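Long-range contact in transcriptional activator TenA-1 (Sulfolobus solfataricus P2, PDB 2QZC), which probably acts as a TenA-like thiaminase, a lyase of the heme oxygenase-like fold that would break down thiamin or related compounds: residues L36-F41 with N153-T158. Numbering follows the deposited sequence. Where two conformers were deposited one is given.
Sequences LPLDIF and NEVYKT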
# COMPACT_ATOMS: atom_id res chain seq x y z
N LEU A 36 3.88 35.21 -5.31
CA LEU A 36 4.76 34.20 -5.90
C LEU A 36 4.49 34.11 -7.39
O LEU A 36 3.34 33.87 -7.80
CB LEU A 36 4.52 32.81 -5.27
CG LEU A 36 5.50 31.70 -5.70
CD1 LEU A 36 6.87 31.95 -5.06
CD2 LEU A 36 4.94 30.31 -5.29
N PRO A 37 5.54 34.29 -8.22
CA PRO A 37 5.30 34.15 -9.65
C PRO A 37 4.80 32.76 -10.04
O PRO A 37 5.32 31.75 -9.53
CB PRO A 37 6.67 34.41 -10.26
CG PRO A 37 7.40 35.19 -9.28
CD PRO A 37 6.94 34.65 -7.95
N LEU A 38 3.82 32.69 -10.93
CA LEU A 38 3.30 31.40 -11.37
C LEU A 38 4.34 30.50 -12.03
O LEU A 38 4.21 29.26 -11.89
CB LEU A 38 2.01 31.54 -12.21
CG LEU A 38 0.74 31.98 -11.47
CD1 LEU A 38 -0.38 32.07 -12.54
CD2 LEU A 38 0.30 31.06 -10.34
N ASP A 39 5.36 31.04 -12.69
CA ASP A 39 6.43 30.18 -13.28
C ASP A 39 7.20 29.42 -12.19
O ASP A 39 7.64 28.27 -12.43
CB ASP A 39 7.43 30.94 -14.20
CG ASP A 39 8.39 31.87 -13.44
OD1 ASP A 39 7.92 32.82 -12.77
OD2 ASP A 39 9.64 31.70 -13.53
N ILE A 40 7.38 30.05 -11.02
CA ILE A 40 8.05 29.39 -9.90
C ILE A 40 7.13 28.33 -9.34
O ILE A 40 7.58 27.21 -9.01
CB ILE A 40 8.54 30.39 -8.85
CG1 ILE A 40 9.72 31.17 -9.45
CG2 ILE A 40 8.96 29.69 -7.54
CD1 ILE A 40 10.27 32.27 -8.57
N PHE A 41 5.84 28.65 -9.19
CA PHE A 41 4.91 27.64 -8.69
C PHE A 41 4.82 26.44 -9.63
O PHE A 41 4.74 25.28 -9.18
CB PHE A 41 3.52 28.23 -8.49
CG PHE A 41 2.56 27.28 -7.81
CD1 PHE A 41 2.77 26.91 -6.49
CD2 PHE A 41 1.42 26.84 -8.46
CE1 PHE A 41 1.89 26.07 -5.85
CE2 PHE A 41 0.54 26.00 -7.80
CZ PHE A 41 0.77 25.64 -6.49
N ASN A 153 -5.11 34.76 -3.99
CA ASN A 153 -4.76 34.18 -5.28
C ASN A 153 -5.53 32.88 -5.50
O ASN A 153 -5.44 31.97 -4.66
CB ASN A 153 -3.25 33.91 -5.28
CG ASN A 153 -2.77 33.49 -6.63
OD1 ASN A 153 -2.97 32.35 -7.03
ND2 ASN A 153 -2.13 34.40 -7.33
N GLU A 154 -6.21 32.78 -6.63
CA GLU A 154 -7.05 31.61 -6.88
C GLU A 154 -6.25 30.29 -7.00
O GLU A 154 -6.70 29.25 -6.51
CB GLU A 154 -7.92 31.83 -8.12
CG GLU A 154 -8.91 30.70 -8.46
CD GLU A 154 -9.96 30.35 -7.40
OE1 GLU A 154 -10.12 31.00 -6.33
OE2 GLU A 154 -10.68 29.35 -7.65
N VAL A 155 -5.10 30.34 -7.66
CA VAL A 155 -4.23 29.14 -7.80
C VAL A 155 -3.75 28.68 -6.43
O VAL A 155 -3.87 27.49 -6.09
CB VAL A 155 -3.06 29.40 -8.75
CG1 VAL A 155 -2.01 28.28 -8.66
CG2 VAL A 155 -3.57 29.52 -10.17
N TYR A 156 -3.25 29.60 -5.61
CA TYR A 156 -2.76 29.24 -4.26
C TYR A 156 -3.82 28.81 -3.30
O TYR A 156 -3.64 27.84 -2.56
CB TYR A 156 -1.78 30.30 -3.69
CG TYR A 156 -0.71 30.66 -4.69
CD1 TYR A 156 -0.08 29.68 -5.47
CD2 TYR A 156 -0.32 31.98 -4.89
CE1 TYR A 156 0.86 29.99 -6.40
CE2 TYR A 156 0.64 32.30 -5.85
CZ TYR A 156 1.23 31.29 -6.61
OH TYR A 156 2.17 31.53 -7.56
N LYS A 157 -4.99 29.44 -3.36
CA LYS A 157 -6.13 29.01 -2.56
C LYS A 157 -6.56 27.59 -2.98
O LYS A 157 -6.88 26.75 -2.13
CB LYS A 157 -7.30 30.02 -2.73
CG LYS A 157 -8.50 29.73 -1.87
CD LYS A 157 -9.67 30.73 -2.10
CE LYS A 157 -9.37 32.10 -1.62
NZ LYS A 157 -9.15 32.22 -0.14
N THR A 158 -6.58 27.33 -4.28
CA THR A 158 -6.95 25.99 -4.79
C THR A 158 -5.97 24.93 -4.31
O THR A 158 -6.39 23.87 -3.82
CB THR A 158 -7.00 25.97 -6.33
OG1 THR A 158 -8.01 26.89 -6.79
CG2 THR A 158 -7.35 24.56 -6.86
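The backbones come nearest at Leu38 and Val155, and at Phe41 and Tyr156, where the first turns of helices 38-63 and 154-164 come together, the CA atoms of Leu38 and Val155 lying 8.6 Å apart. Tyr156 bridges that distance. Its CG stands anti to the carbonyl carbon (chi1 -49°), which sends the phenol across to the start of the other helix. There OH donates to Leu36 O at 2.6 Å, a short bond made from above the carbonyl plane, 52° out of it. Leu36 O lies in the plane of the tyrosine ring, at its edge, while CB of Leu36 and CD2 of Leu38 pack around the hydroxyl end. The same ring turns another edge to Phe41: Tyr156 CE1 rests 3.5 Å from Phe41 CG, over one face of the phenyl, in a T-shaped pair with planes at 77°. With its CG anti to the backbone N, Phe41 turns the phenyl toward the other helix, and Val155 CG1 fills in beside it, 3.5 Å from Phe41 CE2, also meeting Leu38 CD2 at 4.0 Å. At the start of its own helix, Asn153 is the N-cap: its OD1 accepts from Tyr156 N at 3.1 Å and sits over one face of the phenol ring, so the tyrosine is steadied at its backbone as well as at its tip. With an alanine in place of Tyr156, Leu36 O would probably lose this donor and a gap would open between Leu36, Leu38 and Phe41. In this all-helical heme oxygenase-like fold the contact lies toward one end of the bundle, its centre about 17 Å from the centre of the chain. Leu36 packs back on Phe27 and Met31 of helix 26-32, Val155 leans on Leu92 of helix 85-95, and Phe41 makes a second edge-to-face pair with Trp159, farther along helix 154-164.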